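Local atomic coordinates of YfdX protein (PDB entry 6A02), a protein that is of unknown molecular function but probably acts in both the antibiotic stress response and the virulence of Salmonella Typhi. Residues Q20-A24 with A50-D56; I28-R32 with L162-Q166; A43-A48 with L147-N151; I128-I134 with G168-Q174. One frame throughout, in Å; residues are numbered along the deposited sequence. Where two conformers were deposited one is given.

Contact 1: residues Q20-A24 with A50-D56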
# COMPACT_ATOMS: atom_id res chain seq x y z
N GLN A 20 15.35 2.99 16.37
CA GLN A 20 16.01 4.19 15.87
C GLN A 20 15.85 4.31 14.36
O GLN A 20 15.58 5.40 13.85
CB GLN A 20 17.50 4.18 16.22
CG GLN A 20 17.82 4.42 17.69
CD GLN A 20 19.29 4.25 17.95
OE1 GLN A 20 19.86 3.19 17.68
NE2 GLN A 20 19.93 5.29 18.47
N ALA A 21 16.03 3.21 13.64
CA ALA A 21 15.89 3.26 12.19
C ALA A 21 14.45 3.48 11.77
O ALA A 21 14.18 4.13 10.75
CB ALA A 21 16.45 2.00 11.55
N TRP A 22 13.50 2.93 12.53
CA TRP A 22 12.10 3.24 12.25
C TRP A 22 11.85 4.74 12.37
O TRP A 22 11.24 5.35 11.48
CB TRP A 22 11.17 2.45 13.18
CG TRP A 22 9.76 2.54 12.71
CD1 TRP A 22 9.14 1.73 11.80
CD2 TRP A 22 8.80 3.52 13.10
NE1 TRP A 22 7.85 2.14 11.61
CE2 TRP A 22 7.61 3.24 12.40
CE3 TRP A 22 8.83 4.60 13.98
CZ2 TRP A 22 6.47 4.00 12.54
CZ3 TRP A 22 7.69 5.36 14.13
CH2 TRP A 22 6.53 5.05 13.42
N GLN A 23 12.33 5.36 13.45
CA GLN A 23 12.13 6.80 13.62
C GLN A 23 12.87 7.58 12.55
O GLN A 23 12.39 8.63 12.11
CB GLN A 23 12.58 7.22 15.02
CG GLN A 23 12.31 8.69 15.33
CD GLN A 23 10.83 9.00 15.32
OE1 GLN A 23 10.03 8.25 15.87
NE2 GLN A 23 10.46 10.09 14.65
N ALA A 24 14.03 7.09 12.11
CA ALA A 24 14.76 7.75 11.04
C ALA A 24 13.93 7.79 9.76
O ALA A 24 13.89 8.81 9.07
CB ALA A 24 16.10 7.04 10.80
N ALA A 50 17.54 12.15 11.38
CA ALA A 50 17.60 10.83 10.77
C ALA A 50 19.04 10.36 10.61
O ALA A 50 19.35 9.19 10.85
CB ALA A 50 16.88 10.84 9.42
N GLU A 51 19.93 11.27 10.19
CA GLU A 51 21.33 10.91 10.05
C GLU A 51 21.93 10.48 11.38
O GLU A 51 22.65 9.48 11.45
CB GLU A 51 22.11 12.09 9.46
CG GLU A 51 23.55 11.76 9.09
CD GLU A 51 24.32 12.96 8.58
OE1 GLU A 51 24.18 14.06 9.16
OE2 GLU A 51 25.07 12.80 7.59
N LYS A 52 21.63 11.20 12.46
CA LYS A 52 22.17 10.83 13.76
C LYS A 52 21.63 9.48 14.22
O LYS A 52 22.37 8.67 14.78
CB LYS A 52 21.90 11.93 14.79
CG LYS A 52 22.78 13.15 14.62
CD LYS A 52 22.62 14.15 15.74
CE LYS A 52 23.77 15.14 15.73
NZ LYS A 52 23.94 15.75 14.38
N LEU A 53 20.34 9.23 13.97
CA LEU A 53 19.76 7.95 14.38
C LEU A 53 20.40 6.78 13.63
O LEU A 53 20.70 5.75 14.24
CB LEU A 53 18.25 7.97 14.18
CG LEU A 53 17.41 8.85 15.12
CD1 LEU A 53 16.05 9.15 14.51
CD2 LEU A 53 17.24 8.19 16.47
N LEU A 54 20.59 6.91 12.31
CA LEU A 54 21.10 5.81 11.52
C LEU A 54 22.59 5.57 11.70
O LEU A 54 23.09 4.51 11.30
CB LEU A 54 20.82 6.06 10.03
CG LEU A 54 19.35 6.00 9.62
CD1 LEU A 54 19.20 6.49 8.18
CD2 LEU A 54 18.83 4.57 9.77
N ASN A 55 23.31 6.54 12.27
CA ASN A 55 24.76 6.47 12.36
C ASN A 55 25.24 6.47 13.80
O ASN A 55 26.43 6.71 14.06
CB ASN A 55 25.41 7.60 11.57
CG ASN A 55 25.24 7.44 10.07
OD1 ASN A 55 25.94 6.64 9.44
ND2 ASN A 55 24.30 8.18 9.50
N ASP A 56 24.34 6.20 14.74
CA ASP A 56 24.67 6.16 16.16
C ASP A 56 25.77 5.14 16.42
O ASP A 56 25.56 3.93 16.27
CB ASP A 56 23.41 5.81 16.94
CG ASP A 56 23.58 5.95 18.44
OD1 ASP A 56 24.74 6.05 18.91
OD2 ASP A 56 22.56 5.95 19.16
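Helical residues Gln20-Ala24 and Ala50-Leu54 run antiparallel, with segment axes 8.5 Å apart and their directions 160° apart. The CA atoms of Ala24 and Ala50 are 4.2 Å apart, and the CB of Ala50 rests on the carbonyl O of Ala24. The CB of Ala24 in turn presses into the branch point of Leu54, 3.6 Å from its CG. The CD2 of Leu54 then reaches on to the methyl of Ala21.

Leu53 straddles the backbone of the facing helix. Its CD1 lies 3.8 Å from the N of Ala24 and also touches the CG of Gln23. Its CD2 lies against the CB and CG of Gln20.

The polar link between the segments lies just past the C-terminal end of helix 40-54, at Asp56. The Gln20 side chain is extended beyond CG (chi2 174°), which carries its amide past Leu53 to Asp56. Its NE2 donates to Asp56 OD2 over 2.8 Å, and this oxygen lies in the amide plane. Asp56 receives the bond on its anti lone pair. The amide and carboxylate planes are strongly twisted against each other. Asp56 OD1 bonds to Ser58 OG. Gln20 uses both ends of its amide, so its rotation is fixed. The contact combines a close alanine-leucine seam with a polar end where Gln20 NE2 meets Asp56 and its OE1 meets Thr59 OG1.

Contact 2: residues I28-R32 with L162-Q166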
# COMPACT_ATOMS: atom_id res chain seq x y z
N ILE A 28 12.65 11.01 7.72
CA ILE A 28 12.93 11.19 6.29
C ILE A 28 11.68 11.63 5.55
O ILE A 28 11.72 12.54 4.71
CB ILE A 28 13.53 9.89 5.72
CG1 ILE A 28 14.99 9.74 6.15
CG2 ILE A 28 13.42 9.83 4.20
CD1 ILE A 28 15.54 8.36 5.87
N GLY A 29 10.54 10.99 5.83
CA GLY A 29 9.30 11.39 5.19
C GLY A 29 8.87 12.80 5.56
O GLY A 29 8.43 13.57 4.70
N MET A 30 8.98 13.14 6.85
CA MET A 30 8.61 14.49 7.28
C MET A 30 9.54 15.52 6.66
O MET A 30 9.10 16.60 6.24
CB MET A 30 8.63 14.58 8.80
CG MET A 30 7.57 13.73 9.51
SD MET A 30 7.46 14.04 11.28
CE MET A 30 7.51 15.83 11.19
N SER A 31 10.83 15.19 6.57
CA SER A 31 11.79 16.09 5.95
C SER A 31 11.39 16.40 4.51
O SER A 31 11.37 17.56 4.09
CB SER A 31 13.18 15.47 6.00
OG SER A 31 14.14 16.28 5.34
N ARG A 32 11.05 15.36 3.74
CA ARG A 32 10.68 15.59 2.35
C ARG A 32 9.46 16.49 2.25
O ARG A 32 9.41 17.40 1.43
CB ARG A 32 10.43 14.26 1.63
CG ARG A 32 10.00 14.45 0.19
CD ARG A 32 10.09 13.13 -0.57
NE ARG A 32 9.63 13.25 -1.94
CZ ARG A 32 8.37 13.05 -2.32
NH1 ARG A 32 7.45 12.74 -1.41
NH2 ARG A 32 8.03 13.18 -3.59
N LEU A 162 15.39 11.53 -0.66
CA LEU A 162 14.56 11.12 0.48
C LEU A 162 13.46 10.17 0.03
O LEU A 162 13.17 9.17 0.72
CB LEU A 162 13.98 12.36 1.17
CG LEU A 162 15.02 13.31 1.77
CD1 LEU A 162 14.30 14.52 2.31
CD2 LEU A 162 15.81 12.63 2.88
N LYS A 163 12.85 10.43 -1.13
CA LYS A 163 11.82 9.52 -1.64
C LYS A 163 12.42 8.17 -1.99
O LYS A 163 11.83 7.13 -1.69
CB LYS A 163 11.14 10.15 -2.87
CG LYS A 163 9.97 9.32 -3.42
CD LYS A 163 8.91 9.11 -2.34
CE LYS A 163 7.66 8.40 -2.87
NZ LYS A 163 6.59 8.35 -1.83
N SER A 164 13.61 8.17 -2.61
CA SER A 164 14.30 6.93 -2.92
C SER A 164 14.55 6.11 -1.66
O SER A 164 14.37 4.88 -1.66
CB SER A 164 15.61 7.21 -3.63
OG SER A 164 16.25 6.00 -3.94
N ALA A 165 14.96 6.77 -0.57
CA ALA A 165 15.13 6.04 0.69
C ALA A 165 13.83 5.37 1.12
O ALA A 165 13.83 4.20 1.54
CB ALA A 165 15.67 6.96 1.78
N GLN A 166 12.72 6.09 1.03
CA GLN A 166 11.43 5.51 1.41
C GLN A 166 11.05 4.36 0.49
O GLN A 166 10.48 3.36 0.93
CB GLN A 166 10.35 6.58 1.35
CG GLN A 166 10.49 7.63 2.43
CD GLN A 166 9.36 8.63 2.39
OE1 GLN A 166 8.58 8.74 3.34
NE2 GLN A 166 9.24 9.35 1.28
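Leu162 reaches between Ile28 and Arg32 on the facing antiparallel helix. Its CD2 meets Ile28 CG2 at 3.9 Å. Its CD1 turns to the other side, 3.5 Å from Ser31 OG and close to the N and CB of Arg32. The CD1 of Ile28 makes a looser touch with the CB of Ala165.

Polar side chains take part mainly through van der Waals contact. Gln166 lies along the glycine, its OE1 3.3 Å from the CA of Gly29. Glycine has no side chain there, which makes this approach possible.

The charged pair meets through its aliphatic parts. Arg32 is extended from CG to NE, with CG opposite the backbone N (chi1 179°). This brings its NE to 3.6 Å from the CB of Lys163. The CD of Lys163 lies over the centre of one guanidinium face, 3.9 Å above the plane. Arg32 NH1 and Lys163 NZ are 4.5 Å apart, which probably disfavours closer approach. Arg32 NH1 is hydrogen-bonded to Ile85 O of the second subunit.

Arg32 also packs on Val87 of that subunit. Helices 136-151 and 40-54 flank the contact: Ile28 touches Val143 and Ala50, while Ser31 OG bonds to Ala43 O.

Contact 3: residues A43-A48 with L147-N151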
# COMPACT_ATOMS: atom_id res chain seq x y z
N ALA A 43 13.25 20.94 7.23
CA ALA A 43 13.62 19.72 6.53
C ALA A 43 15.05 19.31 6.86
O ALA A 43 15.34 18.12 7.05
CB ALA A 43 13.46 19.90 5.03
N GLU A 44 15.96 20.28 6.93
CA GLU A 44 17.34 19.95 7.29
C GLU A 44 17.44 19.42 8.71
O GLU A 44 18.19 18.47 8.96
CB GLU A 44 18.24 21.18 7.10
CG GLU A 44 18.36 21.60 5.65
CD GLU A 44 19.23 22.81 5.45
OE1 GLU A 44 19.76 23.32 6.46
OE2 GLU A 44 19.38 23.25 4.28
N GLN A 45 16.68 20.01 9.64
CA GLN A 45 16.69 19.52 11.02
C GLN A 45 16.22 18.08 11.10
O GLN A 45 16.80 17.26 11.81
CB GLN A 45 15.80 20.41 11.90
CG GLN A 45 16.33 21.81 12.16
CD GLN A 45 15.40 22.64 13.04
OE1 GLN A 45 14.18 22.51 12.97
NE2 GLN A 45 15.99 23.48 13.89
N LEU A 46 15.16 17.75 10.35
CA LEU A 46 14.61 16.40 10.39
C LEU A 46 15.56 15.40 9.74
O LEU A 46 15.75 14.29 10.25
CB LEU A 46 13.25 16.39 9.69
CG LEU A 46 12.14 17.10 10.47
CD1 LEU A 46 11.01 17.50 9.55
CD2 LEU A 46 11.62 16.22 11.59
N ALA A 47 16.18 15.77 8.62
CA ALA A 47 17.14 14.89 7.98
C ALA A 47 18.38 14.72 8.84
O ALA A 47 18.96 13.63 8.89
CB ALA A 47 17.51 15.42 6.59
N ALA A 48 18.79 15.78 9.55
CA ALA A 48 19.92 15.66 10.47
C ALA A 48 19.61 14.71 11.60
O ALA A 48 20.47 13.93 12.02
CB ALA A 48 20.32 17.04 11.00
N LEU A 147 21.22 15.78 2.74
CA LEU A 147 21.63 16.93 3.54
C LEU A 147 22.64 17.78 2.78
O LEU A 147 22.54 19.02 2.78
CB LEU A 147 22.21 16.47 4.87
CG LEU A 147 21.20 16.16 5.97
CD1 LEU A 147 21.90 15.44 7.11
CD2 LEU A 147 20.54 17.45 6.46
N SER A 148 23.60 17.14 2.12
CA SER A 148 24.57 17.89 1.33
C SER A 148 23.89 18.69 0.22
O SER A 148 24.23 19.85 -0.03
CB SER A 148 25.60 16.93 0.73
OG SER A 148 26.36 16.30 1.75
N LEU A 149 22.92 18.07 -0.46
CA LEU A 149 22.17 18.80 -1.48
C LEU A 149 21.39 19.96 -0.87
O LEU A 149 21.30 21.04 -1.48
CB LEU A 149 21.22 17.83 -2.21
CG LEU A 149 21.93 16.80 -3.08
CD1 LEU A 149 20.99 15.66 -3.47
CD2 LEU A 149 22.50 17.46 -4.34
N MET A 150 20.81 19.76 0.32
CA MET A 150 20.13 20.86 0.99
C MET A 150 21.10 21.99 1.31
O MET A 150 20.77 23.17 1.11
CB MET A 150 19.42 20.36 2.25
CG MET A 150 18.24 19.42 1.97
SD MET A 150 17.44 18.93 3.51
CE MET A 150 16.72 17.35 3.03
N ASN A 151 22.30 21.66 1.78
CA ASN A 151 23.30 22.70 2.03
C ASN A 151 23.59 23.49 0.77
O ASN A 151 23.83 24.71 0.81
CB ASN A 151 24.60 22.08 2.55
CG ASN A 151 24.47 21.46 3.93
OD1 ASN A 151 23.57 21.81 4.69
ND2 ASN A 151 25.37 20.55 4.25
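The flat group that reaches across is the carboxylate of Glu44, and it meets Met150 through OE2. This oxygen is 3.5 Å from the CB of Met150. It is equally far from the carbonyl O of Met150, but both are acceptors and no bond forms. Both Met150 atoms lie obliquely beyond OE2, neither being stacked over a carboxylate face. The closeness of the two oxygens is probably slightly unfavourable.

The aliphatic part of Glu44 packs along the Met150 chain. The two straight side chains run alongside in opposing senses. The CG of Glu44 lies 3.5 Å from the SD of Met150. Extension at chi2 (-178°) carries the sulfur and the CE of Met150 on toward the other helix. The methyl CE ends 4.1 Å from the CB of Ala47, and SD is also near Ala43.

Leu147 fills the next position. Its CD2 sits 3.6 Å from the CB of Ala47 and touches the carbonyl O of Glu44. Its CD1 meets the CA of Ala48 at 3.9 Å. Ala47 is thus touched by both Leu147 and Met150.

The segment axes are 10.3 Å apart and 155° from parallel in direction. Met150 also touches Ser31 of helix 19-36, and Ala158 and Leu162 of helix 155-167. It therefore reaches the space shared by all four helices. The antiparallel neighbours and a methionine reaching the other helices are consistent with a four-helix bundle. It probably pairs helices 19-36 and 40-54, consecutive in the chain, with 136-151 and 155-167.

Contact 4: residues I128-I134 with G168-Q174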
# COMPACT_ATOMS: atom_id res chain seq x y z
N ILE A 128 0.95 -14.75 9.48
CA ILE A 128 2.09 -14.31 8.69
C ILE A 128 2.70 -13.12 9.41
O ILE A 128 1.97 -12.23 9.86
CB ILE A 128 1.65 -13.92 7.27
CG1 ILE A 128 1.27 -15.16 6.46
CG2 ILE A 128 2.73 -13.11 6.55
CD1 ILE A 128 2.45 -15.98 6.02
N GLU A 129 4.03 -13.09 9.52
CA GLU A 129 4.72 -11.96 10.10
C GLU A 129 5.32 -11.11 8.98
O GLU A 129 6.05 -11.64 8.13
CB GLU A 129 5.81 -12.42 11.06
CG GLU A 129 6.50 -11.27 11.73
CD GLU A 129 7.65 -11.69 12.61
OE1 GLU A 129 8.36 -12.66 12.27
OE2 GLU A 129 7.87 -11.01 13.64
N ASN A 130 5.01 -9.82 8.98
CA ASN A 130 5.49 -8.89 7.96
C ASN A 130 6.61 -8.07 8.57
O ASN A 130 6.38 -7.24 9.45
CB ASN A 130 4.38 -7.96 7.49
CG ASN A 130 3.14 -8.70 7.12
OD1 ASN A 130 3.11 -9.46 6.15
ND2 ASN A 130 2.07 -8.47 7.89
N GLN A 131 7.83 -8.28 8.09
CA GLN A 131 8.99 -7.58 8.60
C GLN A 131 9.37 -6.47 7.63
O GLN A 131 9.74 -6.75 6.48
CB GLN A 131 10.16 -8.54 8.80
CG GLN A 131 9.90 -9.60 9.88
CD GLN A 131 11.11 -10.47 10.15
OE1 GLN A 131 12.18 -10.26 9.57
NE2 GLN A 131 10.95 -11.44 11.04
N GLU A 132 9.27 -5.23 8.08
CA GLU A 132 9.68 -4.08 7.29
C GLU A 132 11.19 -3.94 7.43
O GLU A 132 11.72 -3.93 8.54
CB GLU A 132 8.98 -2.84 7.82
CG GLU A 132 9.23 -1.61 6.99
CD GLU A 132 8.57 -0.35 7.55
OE1 GLU A 132 7.92 -0.43 8.61
OE2 GLU A 132 8.70 0.72 6.91
N LEU A 133 11.88 -3.82 6.29
CA LEU A 133 13.34 -3.78 6.24
C LEU A 133 13.80 -2.58 5.43
O LEU A 133 13.14 -2.17 4.47
CB LEU A 133 13.91 -5.04 5.56
CG LEU A 133 13.29 -6.40 5.91
CD1 LEU A 133 13.86 -7.51 5.03
CD2 LEU A 133 13.51 -6.74 7.37
N ILE A 134 14.97 -2.06 5.79
CA ILE A 134 15.66 -1.08 4.94
C ILE A 134 17.11 -1.51 4.72
O ILE A 134 17.71 -2.16 5.59
CB ILE A 134 15.63 0.34 5.51
CG1 ILE A 134 16.29 0.39 6.89
CG2 ILE A 134 14.20 0.90 5.52
CD1 ILE A 134 16.59 1.80 7.35
N GLY A 168 12.93 2.33 -0.82
CA GLY A 168 13.77 1.20 -0.50
C GLY A 168 13.26 0.34 0.64
O GLY A 168 13.84 -0.72 0.89
N ILE A 169 12.22 0.78 1.33
CA ILE A 169 11.59 -0.07 2.34
C ILE A 169 10.96 -1.27 1.65
O ILE A 169 10.19 -1.12 0.69
CB ILE A 169 10.50 0.71 3.09
CG1 ILE A 169 11.11 1.89 3.86
CG2 ILE A 169 9.74 -0.22 4.01
CD1 ILE A 169 10.07 2.85 4.39
N VAL A 170 11.27 -2.47 2.14
CA VAL A 170 10.64 -3.68 1.64
C VAL A 170 9.97 -4.39 2.80
O VAL A 170 10.28 -4.15 3.97
CB VAL A 170 11.62 -4.63 0.92
CG1 VAL A 170 12.33 -3.90 -0.22
CG2 VAL A 170 12.63 -5.21 1.90
N VAL A 171 9.02 -5.26 2.48
CA VAL A 171 8.30 -6.02 3.49
C VAL A 171 8.48 -7.49 3.18
O VAL A 171 7.98 -7.98 2.15
CB VAL A 171 6.81 -5.64 3.55
CG1 VAL A 171 6.08 -6.51 4.59
CG2 VAL A 171 6.65 -4.16 3.88
N ASP A 172 9.19 -8.20 4.04
CA ASP A 172 9.34 -9.65 3.96
C ASP A 172 8.20 -10.25 4.78
O ASP A 172 8.19 -10.16 6.02
CB ASP A 172 10.68 -10.07 4.56
CG ASP A 172 11.01 -11.53 4.31
OD1 ASP A 172 10.08 -12.37 4.27
OD2 ASP A 172 12.20 -11.85 4.16
N SER A 173 7.25 -10.88 4.10
CA SER A 173 6.14 -11.55 4.76
C SER A 173 6.45 -13.04 4.79
O SER A 173 6.61 -13.67 3.74
CB SER A 173 4.84 -11.29 4.00
OG SER A 173 4.54 -9.90 3.98
N GLN A 174 6.55 -13.60 5.99
CA GLN A 174 6.92 -14.99 6.15
C GLN A 174 5.96 -15.70 7.08
O GLN A 174 5.47 -15.12 8.05
CB GLN A 174 8.34 -15.14 6.69
CG GLN A 174 9.42 -15.00 5.63
CD GLN A 174 10.83 -14.95 6.20
OE1 GLN A 174 11.71 -15.69 5.78
NE2 GLN A 174 11.05 -14.06 7.17
O HOH W 1 8.90 -13.75 9.78
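Glu129-Leu133 and Val170-Gln174 pair as neighbouring strands of an antiparallel beta sheet. Strand 125-135 is the middle of three, and strand 170-175 is outermost within this chain. Glu129 with Gln174, Gln131 with Asp172, and Leu133 with Val170 are hydrogen-bonded pairs. Each makes two backbone bonds; Gln131 N to Asp172 O is the straightest, 2.8 Å at 179°. Asn130 with Ser173 and Glu132 with Val171 are the non-hydrogen-bonded pairs.

On the face of Leu133, its CB meets the CG2 of Val170 at 3.9 Å and its CD1 touches the CB of Asp172. Past the last bridge, Ile134 CG2 packs on Ile169 CG1 at 3.6 Å. On the face of Asn130 and Val171, Glu132, with CG anti to the backbone N (chi1 -175°) and straight beyond, brings OE2 to 3.2 Å from Ile169 CG2.

Glu129 OE1 takes a bond from Gln131 NE2, from above the carboxylate plane, and one from a water that is also weakly linked to Gln174 NE2. Glu129 OE2 is held by Ser83 OG and Leu12 N. Asn130 ND2 bonds to Thr86 OG1 and Ser84 OG. Ser173 OG donates to Asn130 OD1 over 2.6 Å, in the carbonyl plane and on a lone pair.

Contacts 1, 2 and 3 join helices, while contact 4 joins strands. Contact 2 is the most buried; the others are partly buried, and contact 3 lies farthest from the chain's centre. Helix 19-36 serves contacts 1 and 2, and helix 40-54 serves contacts 1 and 3. Contacts 2 and 3 adjoin at Ser31. Their centres are 11 Å apart. Contact 1 touches the sheet of contact 4 through Ala21 and Ile134. Backbone bonding dominates in contact 4. Contact 1 has one side-chain bond between its segments, whereas contacts 2 and 3 depend on van der Waals packing.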